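Long-range contacts in uncharacterized protein (Desulfotomaculum acetoxidans, PDB 3U4Y), which is of unknown function but folds as a seven-bladed beta-propeller and is related in sequence to the lactonase family: residues Thr225-Arg230 against Asn276-Asn281; Ser9-Val14 against Ala320-Asp325; Ala150-Arg155 against Gly168-Ser173; Ile200-Thr205 against Leu213-Gly218; Phe120-Pro125 against Gly162-Thr167. All blocks are in the same frame, centred on the assembly; numbering follows the deposited sequence.

How the contacts relate
All five contacts belong to one seven-bladed beta-propeller. Contact 2 closes the ring: it pairs the two ends of the chain in a single blade, and the other four contacts are nested between its segments. Contacts 3 and 4 lie in consecutive blades, each joining the last two strands as a hairpin; their centres are 13 Å apart and they touch. Contact 5 joins the outermost strands of neighbouring blades, crosses contact 3 along the chain and shares strand 164-172 with it. Contact 1 does the equivalent near the axis, between first strands, and touches contact 2 through a probable Leu280-His323 hydrogen bond. Contacts 2 and 3, with centres 31 Å apart, lie on opposite sides of the chain's centre.

Contact 1 of 5, residues Thr225-Arg230 against Asn276-Asn281; sequences TIVVSR and NQMALN
Thr225 starts the contact by laying its side chain across the residues leading into strand 278-280. Its CG2 lies 3.4 Å from Gln277 N, its OG1 is 3.7 Å from CB of Met278 (selenomethionine), and its CB is 3.6 Å from Asn276 OD1. That carboxamide oxygen is already engaged by Asn180 of the preceding blade. Ile226 turns away and packs on Val235 and Val237 of its own sheet. Val227 faces the other strand and reaches it with both methyls. With CG1 anti to the backbone N (chi1 -176°), that methyl meets Leu280 CD2 at 3.3 Å, while CG2 rests 4.1 Å from Met278 CB; the valine thus sits astride the interval between two side chains of one strand. The far end of Met278 leads off to Leu287 and Ile289. Val228 again turns away, toward Pro185 and Thr182. At Ser229 the backbone N lies 4.2 Å from Leu280 CD2, and the hydroxyl is held within its own blade by Asp231. No hydrogen bond joins the segments: strands 226-228 and 278-280 run at 6° to each other with axes 7.3 Å apart, too far for sheet pairing, so each bonds to its own blade and the interval is filled mainly by side chains. Such parallel packing of first, innermost strands is how successive blades meet round the axis of a beta-propeller.

Contact 2 of 5, residues Ser9-Val14 against Ala320-Asp325; sequences SNFGIV and AICHPD
Phe11 and Cys322 form the dense end of this contact. The cysteine CB stands over the face of the phenyl ring, 4.1 Å from its centroid in a CH-pi contact. Its sulfur lies obliquely to the same ring, 4.6 Å from the centroid, a sulfur-aromatic contact. Two torsions make this possible: Phe11 CG sits between its backbone N and carbonyl carbon (chi1 83°), bringing back toward Cys322 a ring whose CB starts out the other way, while Cys322 SG is anti to its backbone N (chi1 -174°). SG is bonded to Cys51, so the disulfide ties the chain just past strand 319-321 to the loop between strands 42-47 and 53-58 of the neighbouring blade. Three backbone hydrogen bonds complete the close part: Cys322 N to Phe11 O (3.1 Å), Ile13 N to Ala320 O (2.9 Å) and Ala320 N to Ile13 O (3.1 Å). Between them Gly12 faces Ile321 as an antiparallel non-hydrogen-bonded pair, and Ile13 CG2 touches Ala320 CB at 4.0 Å. The solvent side is slacker. Just past the ring, partly exposed Ser9 touches Cys322 SG through CB, at 3.9 Å, and Pro324 and the poorly ordered Asp325 run on into solvent. Strand 11-16 and the C-terminal strand 319-321 lie side by side in one four-stranded blade, the "Velcro" closure by which a beta-propeller joins its two chain ends.

Contact 3 of 5, residues Ala150-Arg155 against Gly168-Ser173; sequences ANTVRR and GQEFIS
Arg154 and Arg155 send their guanidinium groups to the two faces of the same strand, and each finds its partner on strand 164-172. Arg154, extended with CG anti to the backbone N (chi1 -170°), lies across Glu170; NH2 reaches OE2 at 3.0 Å in a salt bridge whose hydrogen bond is bent and weak. The same carboxylate oxygen also pairs with Arg147, and Arg154 NH1 with Asp166, so charges alternate along this face. Gly168 CA sits over one side of the Arg154 guanidinium, 3.5 Å from NH1. Arg155 runs alongside Gln169 on the other face: its NH1 meets OE1 at 3.1 Å, in the guanidinium plane but from above the amide carbonyl plane, and NH1 is also bridged to Glu209. The strands are the third and fourth of a propeller blade, an antiparallel hairpin. At its centre Val153 N gives a 2.7 Å bond to Phe171 O, and Phe171 N returns one of 2.8 Å to Val153 O. The Phe171 ring lies crosswise to Val153, CD2 being 4.1 Å from CG2, and turns its edge to Arg155 CB. Asn151 and Thr152 both face Arg147 in a G1 beta bulge, beside which Ser173 N makes a weak 3.3 Å bond to Asn151 O.

Contact 4 of 5, residues Ile200-Thr205 against Leu213-Gly218; sequences IGILET and LLNAVG
Ile202 and the pair Leu214-Asn215 hold the middle of this hairpin between the third and outermost strands of a propeller blade. Ile202 O takes a nearly straight bond from Leu214 N (2.9 Å, 176° at the hydrogen), while Ile202 N gives one to Asn215 O at 3.2 Å. One residue thus faces two, since the non-hydrogen-bonded pairs on either side are Gly201 with Ala216 and Leu203 with Leu213: a beta bulge. Toward the other end Ile200 N binds Val217 O at 2.7 Å, and Val217 N binds Ile200 O at 3.1 Å. The side chains follow this frame. Leu214 lies obliquely across Glu204, its CD2 3.6 Å from Glu204 CG, and its CD1 skirts Ile202 CG2. Replacing Leu214 with an alanine would keep the backbone bond but is likely to take away part of the cover of Glu204 CG and leave that already poorly ordered side chain freer to turn. Leu213 points its CG anti to the backbone N (chi1 166°), which carries CD1 inward to within 3.5 Å of Leu203 CD1. Further out, Phe191 of the second strand packs on Ile200 and Ile202, and Leu255 of the next blade touches both of these and Val217. Past Val217, the carbonyl oxygen of Gly218 makes a weak hydrogen bond to O2 of a bound Tris molecule, probably from the crystallisation liquor.

Contact 5 of 5, residues Phe120-Pro125 against Gly162-Thr167; sequences FISTIP and GVLFDT
Ile124, Leu164 and Ser122 account for most of the surface buried here. Ile124 has its CG1 between the backbone N and the carbonyl carbon (chi1 70°), and the extended arm beyond it swings CD1 over strand 164-167, where Ile124 CD1 meets Leu164 CB at 3.9 Å and Phe165 C at 3.8 Å. CG2, the other branch, lies 3.9 Å from Leu164 O. A serine in place of Ile124 would probably open a gap above the backbone between Leu164 and Asp166 and leave Leu164 CB with much less apolar cover. The Leu164 side chain passes Ile124 obliquely, and its CD1 reaches the carbonyl oxygen of Ser122 at 3.8 Å. Ser122 supplies the polar link. With its hydroxyl anti to the backbone N (chi1 -172°), OG accepts a weak but nearly straight hydrogen bond from Leu164 N, 3.4 Å long. Ile121 closes the near end, its CG2 resting 3.9 Å from Gly162 C; the carbonyl oxygen of that glycine is bonded to Ser112. The two strands run in roughly the same direction, 27° apart, as the outermost strands of neighbouring propeller blades. Leu164 also packs on Met110 of strand 109-114, the neighbour of strand 119-125 in its sheet, while Ile124 reaches Phe156 of strand 152-158, the next strand inward in the other blade.

Contact 1 of 5, residues Thr225-Arg230 against Asn276-Asn281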
# COMPACT_ATOMS: atom_id res chain seq x y z
N THR A 225 -5.43 -6.73 -0.46
CA THR A 225 -4.14 -6.15 -0.82
C THR A 225 -3.29 -7.13 -1.61
O THR A 225 -3.30 -8.34 -1.36
CB THR A 225 -3.39 -5.57 0.44
OG1 THR A 225 -2.25 -6.38 0.78
CG2 THR A 225 -4.35 -5.44 1.65
N ILE A 226 -2.55 -6.58 -2.58
CA ILE A 226 -1.76 -7.36 -3.52
C ILE A 226 -0.28 -7.16 -3.24
O ILE A 226 0.22 -6.04 -3.39
CB ILE A 226 -1.97 -6.88 -4.98
CG1 ILE A 226 -3.45 -6.63 -5.29
CG2 ILE A 226 -1.38 -7.87 -5.95
CD1 ILE A 226 -4.37 -7.60 -4.63
N VAL A 227 0.42 -8.22 -2.85
CA VAL A 227 1.87 -8.16 -2.75
C VAL A 227 2.46 -8.91 -3.92
O VAL A 227 2.05 -10.03 -4.21
CB VAL A 227 2.41 -8.88 -1.51
CG1 VAL A 227 3.93 -8.67 -1.42
CG2 VAL A 227 1.71 -8.42 -0.26
N VAL A 228 3.45 -8.32 -4.59
CA VAL A 228 4.14 -9.06 -5.63
C VAL A 228 5.67 -9.13 -5.49
O VAL A 228 6.34 -8.10 -5.39
CB VAL A 228 3.69 -8.65 -7.08
CG1 VAL A 228 2.74 -7.43 -7.06
CG2 VAL A 228 4.89 -8.46 -8.02
N SER A 229 6.18 -10.35 -5.44
CA SER A 229 7.60 -10.67 -5.36
C SER A 229 8.49 -9.90 -6.38
O SER A 229 8.03 -9.55 -7.46
CB SER A 229 7.75 -12.16 -5.59
OG SER A 229 7.44 -12.46 -6.94
N ARG A 230 9.76 -9.67 -6.05
CA ARG A 230 10.55 -8.70 -6.81
C ARG A 230 10.94 -9.09 -8.24
O ARG A 230 11.38 -8.24 -9.03
CB ARG A 230 11.75 -8.20 -6.00
CG ARG A 230 12.47 -9.25 -5.15
CD ARG A 230 13.69 -8.64 -4.41
NE ARG A 230 13.48 -8.45 -2.97
CZ ARG A 230 13.46 -7.28 -2.34
NH1 ARG A 230 13.27 -7.23 -1.03
NH2 ARG A 230 13.65 -6.15 -3.02
N ASN A 276 -2.18 -0.96 2.47
CA ASN A 276 -1.69 -2.32 2.44
C ASN A 276 -1.61 -2.96 3.80
O ASN A 276 -0.96 -2.44 4.70
CB ASN A 276 -0.38 -2.39 1.68
CG ASN A 276 -0.58 -2.11 0.22
OD1 ASN A 276 -1.36 -2.79 -0.44
ND2 ASN A 276 0.06 -1.07 -0.29
N GLN A 277 -2.34 -4.05 3.96
CA GLN A 277 -2.37 -4.76 5.22
C GLN A 277 -1.54 -6.04 5.15
O GLN A 277 -1.83 -6.98 5.88
CB GLN A 277 -3.79 -5.15 5.62
CG GLN A 277 -4.79 -4.00 5.77
CD GLN A 277 -6.14 -4.50 6.29
OE1 GLN A 277 -6.35 -4.60 7.51
NE2 GLN A 277 -7.05 -4.83 5.38
N MSE A 278 -0.54 -6.08 4.27
CA MSE A 278 0.31 -7.26 4.13
C MSE A 278 1.64 -6.88 3.50
O MSE A 278 1.68 -6.06 2.59
CB MSE A 278 -0.37 -8.32 3.27
CG MSE A 278 0.17 -9.76 3.40
SE MSE A 278 -0.71 -11.05 2.16
CE MSE A 278 -1.14 -12.42 3.44
N ALA A 279 2.73 -7.45 4.00
CA ALA A 279 4.05 -7.19 3.43
C ALA A 279 4.91 -8.43 3.47
O ALA A 279 4.74 -9.29 4.33
CB ALA A 279 4.74 -6.07 4.15
N LEU A 280 5.85 -8.49 2.52
CA LEU A 280 6.80 -9.59 2.39
C LEU A 280 8.11 -9.16 3.05
O LEU A 280 8.57 -8.04 2.80
CB LEU A 280 7.03 -9.81 0.88
CG LEU A 280 7.10 -11.12 0.09
CD1 LEU A 280 6.51 -12.32 0.80
CD2 LEU A 280 6.40 -10.91 -1.24
N ASN A 281 8.72 -10.00 3.88
CA ASN A 281 10.08 -9.72 4.36
C ASN A 281 11.03 -9.54 3.16
O ASN A 281 10.65 -9.83 2.03
CB ASN A 281 10.60 -10.80 5.33
CG ASN A 281 10.75 -12.18 4.69
OD1 ASN A 281 10.08 -12.50 3.71
ND2 ASN A 281 11.64 -12.99 5.24

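Contact 2 of 5, residues Ser9-Val14 against Ala320-Asp325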
# COMPACT_ATOMS: atom_id res chain seq x y z
N SER A 9 18.57 -3.61 8.82
CA SER A 9 17.58 -3.53 7.76
C SER A 9 16.60 -4.68 7.88
O SER A 9 15.90 -5.02 6.92
CB SER A 9 18.26 -3.52 6.41
OG SER A 9 18.94 -2.29 6.22
N ASN A 10 16.54 -5.26 9.06
CA ASN A 10 15.57 -6.30 9.33
C ASN A 10 14.48 -5.81 10.27
O ASN A 10 14.44 -6.16 11.45
CB ASN A 10 16.27 -7.54 9.84
CG ASN A 10 17.08 -8.21 8.76
OD1 ASN A 10 18.14 -7.71 8.38
ND2 ASN A 10 16.57 -9.32 8.23
N PHE A 11 13.60 -5.00 9.72
CA PHE A 11 12.61 -4.30 10.51
C PHE A 11 11.46 -3.80 9.64
O PHE A 11 11.58 -3.71 8.42
CB PHE A 11 13.26 -3.11 11.22
CG PHE A 11 13.37 -1.88 10.36
CD1 PHE A 11 12.31 -1.00 10.23
CD2 PHE A 11 14.54 -1.59 9.70
CE1 PHE A 11 12.42 0.14 9.43
CE2 PHE A 11 14.65 -0.44 8.91
CZ PHE A 11 13.60 0.41 8.77
N GLY A 12 10.37 -3.44 10.30
CA GLY A 12 9.22 -2.91 9.61
C GLY A 12 8.41 -1.99 10.51
O GLY A 12 8.70 -1.86 11.69
N ILE A 13 7.39 -1.37 9.94
CA ILE A 13 6.60 -0.40 10.67
C ILE A 13 5.11 -0.70 10.49
O ILE A 13 4.69 -1.08 9.42
CB ILE A 13 6.94 1.06 10.23
CG1 ILE A 13 6.05 2.06 10.94
CG2 ILE A 13 6.82 1.24 8.71
CD1 ILE A 13 6.14 3.42 10.32
N VAL A 14 4.33 -0.54 11.55
CA VAL A 14 2.91 -0.84 11.47
C VAL A 14 2.09 0.17 12.25
O VAL A 14 2.44 0.56 13.36
CB VAL A 14 2.60 -2.25 11.98
CG1 VAL A 14 2.97 -2.39 13.45
CG2 VAL A 14 1.13 -2.58 11.76
N ALA A 320 4.47 -1.72 6.44
CA ALA A 320 5.57 -1.65 5.48
C ALA A 320 6.79 -2.36 6.02
O ALA A 320 7.06 -2.33 7.21
CB ALA A 320 5.92 -0.22 5.15
N ILE A 321 7.54 -2.99 5.14
CA ILE A 321 8.75 -3.66 5.56
C ILE A 321 9.95 -3.09 4.81
O ILE A 321 9.81 -2.56 3.72
CB ILE A 321 8.61 -5.18 5.41
CG1 ILE A 321 7.42 -5.67 6.24
CG2 ILE A 321 9.87 -5.87 5.82
CD1 ILE A 321 7.49 -7.11 6.66
N CYS A 322 11.12 -3.16 5.43
CA CYS A 322 12.33 -2.61 4.85
C CYS A 322 12.77 -3.41 3.64
O CYS A 322 12.91 -4.64 3.73
CB CYS A 322 13.44 -2.60 5.89
SG CYS A 322 14.91 -1.76 5.31
N HIS A 323 12.98 -2.74 2.51
CA HIS A 323 13.42 -3.41 1.29
C HIS A 323 14.44 -2.55 0.58
O HIS A 323 14.07 -1.64 -0.16
CB HIS A 323 12.25 -3.64 0.32
CG HIS A 323 11.28 -4.70 0.77
ND1 HIS A 323 9.92 -4.59 0.56
CD2 HIS A 323 11.47 -5.88 1.40
CE1 HIS A 323 9.32 -5.66 1.06
NE2 HIS A 323 10.24 -6.46 1.57
N PRO A 324 15.72 -2.82 0.82
CA PRO A 324 16.69 -2.03 0.05
C PRO A 324 16.78 -2.48 -1.41
O PRO A 324 16.54 -3.66 -1.73
CB PRO A 324 18.00 -2.27 0.78
CG PRO A 324 17.78 -3.49 1.62
CD PRO A 324 16.34 -3.59 1.91
N ASP A 325 17.08 -1.53 -2.28
CA ASP A 325 17.24 -1.79 -3.70
C ASP A 325 17.62 -0.50 -4.42
O ASP A 325 17.41 0.60 -3.90
CB ASP A 325 15.94 -2.36 -4.29
CG ASP A 325 16.21 -3.34 -5.43
OD1 ASP A 325 16.45 -2.88 -6.57
OD2 ASP A 325 16.17 -4.56 -5.17

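Contact 3 of 5, residues Ala150-Arg155 against Gly168-Ser173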
# COMPACT_ATOMS: atom_id res chain seq x y z
N ALA A 150 -17.51 3.67 -9.72
CA ALA A 150 -17.46 3.62 -11.18
C ALA A 150 -16.77 2.35 -11.70
O ALA A 150 -16.58 2.20 -12.89
CB ALA A 150 -16.76 4.85 -11.72
N ASN A 151 -16.41 1.43 -10.81
CA ASN A 151 -15.72 0.20 -11.17
C ASN A 151 -14.68 0.36 -12.27
O ASN A 151 -14.59 -0.45 -13.20
CB ASN A 151 -16.73 -0.86 -11.56
CG ASN A 151 -17.80 -1.00 -10.54
OD1 ASN A 151 -17.69 -1.78 -9.59
ND2 ASN A 151 -18.85 -0.24 -10.71
N THR A 152 -13.88 1.40 -12.12
CA THR A 152 -12.97 1.86 -13.14
C THR A 152 -11.71 2.29 -12.39
O THR A 152 -11.79 2.56 -11.20
CB THR A 152 -13.58 3.08 -13.80
OG1 THR A 152 -12.86 3.40 -14.98
CG2 THR A 152 -13.50 4.25 -12.85
N VAL A 153 -10.56 2.33 -13.06
CA VAL A 153 -9.40 3.00 -12.45
C VAL A 153 -9.00 4.23 -13.26
O VAL A 153 -9.11 4.22 -14.49
CB VAL A 153 -8.16 2.08 -12.22
CG1 VAL A 153 -8.59 0.65 -12.01
CG2 VAL A 153 -7.23 2.17 -13.36
N ARG A 154 -8.57 5.28 -12.58
CA ARG A 154 -8.24 6.54 -13.23
C ARG A 154 -6.75 6.82 -13.18
O ARG A 154 -6.08 6.46 -12.22
CB ARG A 154 -8.99 7.68 -12.58
CG ARG A 154 -8.89 8.99 -13.33
CD ARG A 154 -10.07 9.82 -12.95
NE ARG A 154 -10.00 11.21 -13.37
CZ ARG A 154 -11.07 11.96 -13.62
NH1 ARG A 154 -10.93 13.21 -13.99
NH2 ARG A 154 -12.28 11.43 -13.54
N ARG A 155 -6.25 7.49 -14.22
CA ARG A 155 -4.82 7.70 -14.39
C ARG A 155 -4.34 9.12 -14.13
O ARG A 155 -4.78 10.06 -14.79
CB ARG A 155 -4.41 7.30 -15.81
CG ARG A 155 -3.25 8.12 -16.30
CD ARG A 155 -2.80 7.76 -17.69
NE ARG A 155 -1.54 8.46 -17.91
CZ ARG A 155 -1.17 9.04 -19.05
NH1 ARG A 155 -1.95 9.00 -20.11
NH2 ARG A 155 -0.00 9.65 -19.10
N GLY A 168 -7.71 12.26 -16.58
CA GLY A 168 -9.12 11.93 -16.74
C GLY A 168 -9.34 10.76 -17.67
O GLY A 168 -10.36 10.68 -18.35
N GLN A 169 -8.36 9.87 -17.73
CA GLN A 169 -8.54 8.63 -18.47
C GLN A 169 -8.87 7.58 -17.43
O GLN A 169 -8.16 7.45 -16.44
CB GLN A 169 -7.26 8.26 -19.23
CG GLN A 169 -6.89 9.24 -20.35
CD GLN A 169 -5.65 8.84 -21.17
OE1 GLN A 169 -4.82 8.04 -20.74
NE2 GLN A 169 -5.54 9.41 -22.36
N GLU A 170 -9.98 6.88 -17.65
CA GLU A 170 -10.39 5.77 -16.78
C GLU A 170 -10.47 4.46 -17.55
O GLU A 170 -10.64 4.47 -18.77
CB GLU A 170 -11.74 6.07 -16.13
CG GLU A 170 -11.82 7.40 -15.42
CD GLU A 170 -13.14 7.60 -14.70
OE1 GLU A 170 -13.90 6.61 -14.60
OE2 GLU A 170 -13.42 8.73 -14.25
N PHE A 171 -10.35 3.34 -16.84
CA PHE A 171 -10.22 2.02 -17.45
C PHE A 171 -10.95 0.98 -16.62
O PHE A 171 -10.85 1.00 -15.39
CB PHE A 171 -8.75 1.60 -17.54
CG PHE A 171 -7.86 2.65 -18.09
CD1 PHE A 171 -7.81 2.90 -19.44
CD2 PHE A 171 -7.05 3.41 -17.26
CE1 PHE A 171 -6.98 3.88 -19.95
CE2 PHE A 171 -6.22 4.39 -17.77
CZ PHE A 171 -6.18 4.62 -19.11
N ILE A 172 -11.64 0.05 -17.28
CA ILE A 172 -12.38 -0.97 -16.54
C ILE A 172 -11.43 -1.66 -15.59
O ILE A 172 -10.25 -1.84 -15.92
CB ILE A 172 -13.00 -2.04 -17.45
CG1 ILE A 172 -13.77 -1.39 -18.59
CG2 ILE A 172 -13.96 -2.90 -16.65
CD1 ILE A 172 -14.89 -0.54 -18.11
N SER A 173 -11.93 -2.07 -14.42
CA SER A 173 -11.08 -2.73 -13.41
C SER A 173 -11.16 -4.25 -13.49
O SER A 173 -10.49 -4.95 -12.74
CB SER A 173 -11.43 -2.24 -11.99
OG SER A 173 -12.68 -2.73 -11.50

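Contact 4 of 5, residues Ile200-Thr205 against Leu213-Gly218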
# COMPACT_ATOMS: atom_id res chain seq x y z
N ILE A 200 -8.96 -10.26 -9.45
CA ILE A 200 -7.91 -9.32 -9.71
C ILE A 200 -8.02 -8.91 -11.17
O ILE A 200 -8.21 -9.74 -12.05
CB ILE A 200 -6.51 -9.93 -9.42
CG1 ILE A 200 -6.22 -9.90 -7.92
CG2 ILE A 200 -5.42 -9.12 -10.08
CD1 ILE A 200 -7.09 -10.76 -7.11
N GLY A 201 -7.91 -7.61 -11.43
CA GLY A 201 -7.79 -7.13 -12.79
C GLY A 201 -6.32 -6.98 -13.12
O GLY A 201 -5.50 -6.79 -12.23
N ILE A 202 -6.00 -7.08 -14.40
CA ILE A 202 -4.63 -6.97 -14.86
C ILE A 202 -4.55 -5.97 -15.99
O ILE A 202 -5.22 -6.14 -17.01
CB ILE A 202 -4.16 -8.30 -15.39
CG1 ILE A 202 -4.28 -9.37 -14.31
CG2 ILE A 202 -2.75 -8.19 -15.89
CD1 ILE A 202 -3.90 -10.74 -14.79
N LEU A 203 -3.74 -4.93 -15.83
CA LEU A 203 -3.70 -3.86 -16.81
C LEU A 203 -2.34 -3.76 -17.45
O LEU A 203 -1.33 -3.94 -16.78
CB LEU A 203 -4.03 -2.53 -16.16
CG LEU A 203 -5.47 -2.09 -16.03
CD1 LEU A 203 -6.31 -3.26 -15.63
CD2 LEU A 203 -5.47 -1.04 -14.97
N GLU A 204 -2.35 -3.44 -18.75
CA GLU A 204 -1.14 -3.22 -19.53
C GLU A 204 -0.75 -1.77 -19.37
O GLU A 204 -1.46 -0.87 -19.80
CB GLU A 204 -1.38 -3.53 -21.01
CG GLU A 204 -1.03 -4.96 -21.45
CD GLU A 204 0.35 -5.08 -22.12
OE1 GLU A 204 1.09 -4.06 -22.16
OE2 GLU A 204 0.70 -6.19 -22.61
N THR A 205 0.40 -1.56 -18.73
CA THR A 205 0.81 -0.23 -18.32
C THR A 205 2.17 0.13 -18.88
O THR A 205 2.67 1.22 -18.65
CB THR A 205 0.85 -0.12 -16.79
OG1 THR A 205 1.46 -1.30 -16.25
CG2 THR A 205 -0.54 -0.02 -16.24
N LEU A 213 -7.10 -3.06 -20.13
CA LEU A 213 -7.33 -4.23 -19.29
C LEU A 213 -7.22 -5.51 -20.12
O LEU A 213 -7.81 -5.60 -21.20
CB LEU A 213 -8.70 -4.13 -18.65
CG LEU A 213 -9.33 -5.35 -17.98
CD1 LEU A 213 -8.93 -5.42 -16.51
CD2 LEU A 213 -10.84 -5.27 -18.12
N LEU A 214 -6.47 -6.51 -19.65
CA LEU A 214 -6.32 -7.73 -20.44
C LEU A 214 -7.33 -8.75 -20.02
O LEU A 214 -8.04 -9.33 -20.84
CB LEU A 214 -4.93 -8.35 -20.28
CG LEU A 214 -3.76 -7.48 -20.68
CD1 LEU A 214 -2.49 -8.24 -20.34
CD2 LEU A 214 -3.83 -7.09 -22.16
N ASN A 215 -7.37 -9.00 -18.72
CA ASN A 215 -8.34 -9.92 -18.19
C ASN A 215 -8.42 -9.80 -16.69
O ASN A 215 -8.11 -8.76 -16.13
CB ASN A 215 -8.11 -11.38 -18.66
CG ASN A 215 -6.62 -11.72 -18.81
OD1 ASN A 215 -5.90 -11.86 -17.82
ND2 ASN A 215 -6.17 -11.86 -20.06
N ALA A 216 -8.87 -10.86 -16.05
CA ALA A 216 -9.25 -10.80 -14.67
C ALA A 216 -9.42 -12.23 -14.23
O ALA A 216 -10.12 -13.01 -14.86
CB ALA A 216 -10.55 -10.07 -14.53
N VAL A 217 -8.75 -12.57 -13.15
CA VAL A 217 -8.91 -13.89 -12.58
C VAL A 217 -9.55 -13.72 -11.20
O VAL A 217 -9.36 -12.71 -10.55
CB VAL A 217 -7.56 -14.60 -12.49
CG1 VAL A 217 -6.65 -13.82 -11.58
CG2 VAL A 217 -7.75 -16.02 -11.96
N GLY A 218 -10.33 -14.71 -10.79
CA GLY A 218 -11.11 -14.62 -9.57
C GLY A 218 -10.37 -15.09 -8.34
O GLY A 218 -9.35 -15.76 -8.44

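Contact 5 of 5, residues Phe120-Pro125 against Gly162-Thr167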
# COMPACT_ATOMS: atom_id res chain seq x y z
N PHE A 120 4.37 20.16 1.52
CA PHE A 120 3.53 19.76 0.39
C PHE A 120 3.72 20.69 -0.78
O PHE A 120 4.05 21.85 -0.61
CB PHE A 120 2.06 19.71 0.73
CG PHE A 120 1.70 18.58 1.62
CD1 PHE A 120 1.27 17.39 1.10
CD2 PHE A 120 1.81 18.70 2.99
CE1 PHE A 120 0.94 16.33 1.92
CE2 PHE A 120 1.48 17.65 3.82
CZ PHE A 120 1.05 16.46 3.28
N ILE A 121 3.47 20.17 -1.97
CA ILE A 121 3.88 20.82 -3.20
C ILE A 121 2.68 21.04 -4.09
O ILE A 121 2.52 22.10 -4.68
CB ILE A 121 4.93 19.97 -3.97
CG1 ILE A 121 6.29 20.07 -3.29
CG2 ILE A 121 5.04 20.42 -5.41
CD1 ILE A 121 7.45 20.19 -4.26
N SER A 122 1.84 20.02 -4.20
CA SER A 122 0.68 20.13 -5.08
C SER A 122 -0.55 19.48 -4.50
O SER A 122 -0.47 18.51 -3.74
CB SER A 122 0.96 19.55 -6.47
OG SER A 122 -0.12 19.82 -7.35
N THR A 123 -1.69 20.02 -4.88
CA THR A 123 -2.96 19.49 -4.45
C THR A 123 -3.92 19.55 -5.62
O THR A 123 -4.05 20.57 -6.29
CB THR A 123 -3.49 20.26 -3.24
OG1 THR A 123 -2.48 20.29 -2.23
CG2 THR A 123 -4.74 19.58 -2.70
N ILE A 124 -4.57 18.43 -5.90
CA ILE A 124 -5.62 18.39 -6.90
C ILE A 124 -6.78 17.54 -6.41
O ILE A 124 -6.60 16.59 -5.64
CB ILE A 124 -5.11 17.92 -8.30
CG1 ILE A 124 -4.74 16.43 -8.31
CG2 ILE A 124 -3.92 18.77 -8.77
CD1 ILE A 124 -4.45 15.93 -9.69
N PRO A 125 -7.99 17.89 -6.84
CA PRO A 125 -9.22 17.19 -6.46
C PRO A 125 -9.36 15.85 -7.19
O PRO A 125 -9.03 15.70 -8.38
CB PRO A 125 -10.32 18.15 -6.92
CG PRO A 125 -9.73 18.77 -8.12
CD PRO A 125 -8.25 18.93 -7.86
N GLY A 162 6.98 17.37 -8.66
CA GLY A 162 5.99 16.96 -7.68
C GLY A 162 4.59 17.47 -7.99
O GLY A 162 3.61 17.09 -7.34
N VAL A 163 4.49 18.32 -9.00
CA VAL A 163 3.21 18.78 -9.49
C VAL A 163 2.36 17.60 -9.98
O VAL A 163 2.82 16.76 -10.75
CB VAL A 163 3.40 19.79 -10.63
CG1 VAL A 163 2.19 20.66 -10.79
CG2 VAL A 163 4.60 20.64 -10.35
N LEU A 164 1.10 17.56 -9.54
CA LEU A 164 0.18 16.50 -9.94
C LEU A 164 -0.70 16.95 -11.10
O LEU A 164 -0.96 18.14 -11.27
CB LEU A 164 -0.68 16.11 -8.76
CG LEU A 164 0.09 15.60 -7.54
CD1 LEU A 164 -0.71 15.72 -6.27
CD2 LEU A 164 0.50 14.17 -7.77
N PHE A 165 -1.13 15.99 -11.91
CA PHE A 165 -1.99 16.24 -13.07
C PHE A 165 -3.08 15.18 -13.18
O PHE A 165 -2.90 14.02 -12.80
CB PHE A 165 -1.18 16.25 -14.36
CG PHE A 165 -0.11 17.30 -14.41
CD1 PHE A 165 -0.33 18.51 -15.07
CD2 PHE A 165 1.12 17.08 -13.80
CE1 PHE A 165 0.66 19.48 -15.12
CE2 PHE A 165 2.12 18.06 -13.84
CZ PHE A 165 1.88 19.26 -14.50
N ASP A 166 -4.22 15.60 -13.71
CA ASP A 166 -5.33 14.70 -13.95
C ASP A 166 -5.48 14.48 -15.44
O ASP A 166 -5.78 15.41 -16.18
CB ASP A 166 -6.61 15.29 -13.38
CG ASP A 166 -7.71 14.26 -13.22
OD1 ASP A 166 -7.61 13.17 -13.84
OD2 ASP A 166 -8.68 14.54 -12.47
N THR A 167 -5.28 13.24 -15.89
CA THR A 167 -5.48 12.91 -17.30
C THR A 167 -6.95 12.64 -17.61
O THR A 167 -7.38 12.79 -18.75
CB THR A 167 -4.63 11.71 -17.72
OG1 THR A 167 -5.17 10.52 -17.15
CG2 THR A 167 -3.21 11.89 -17.22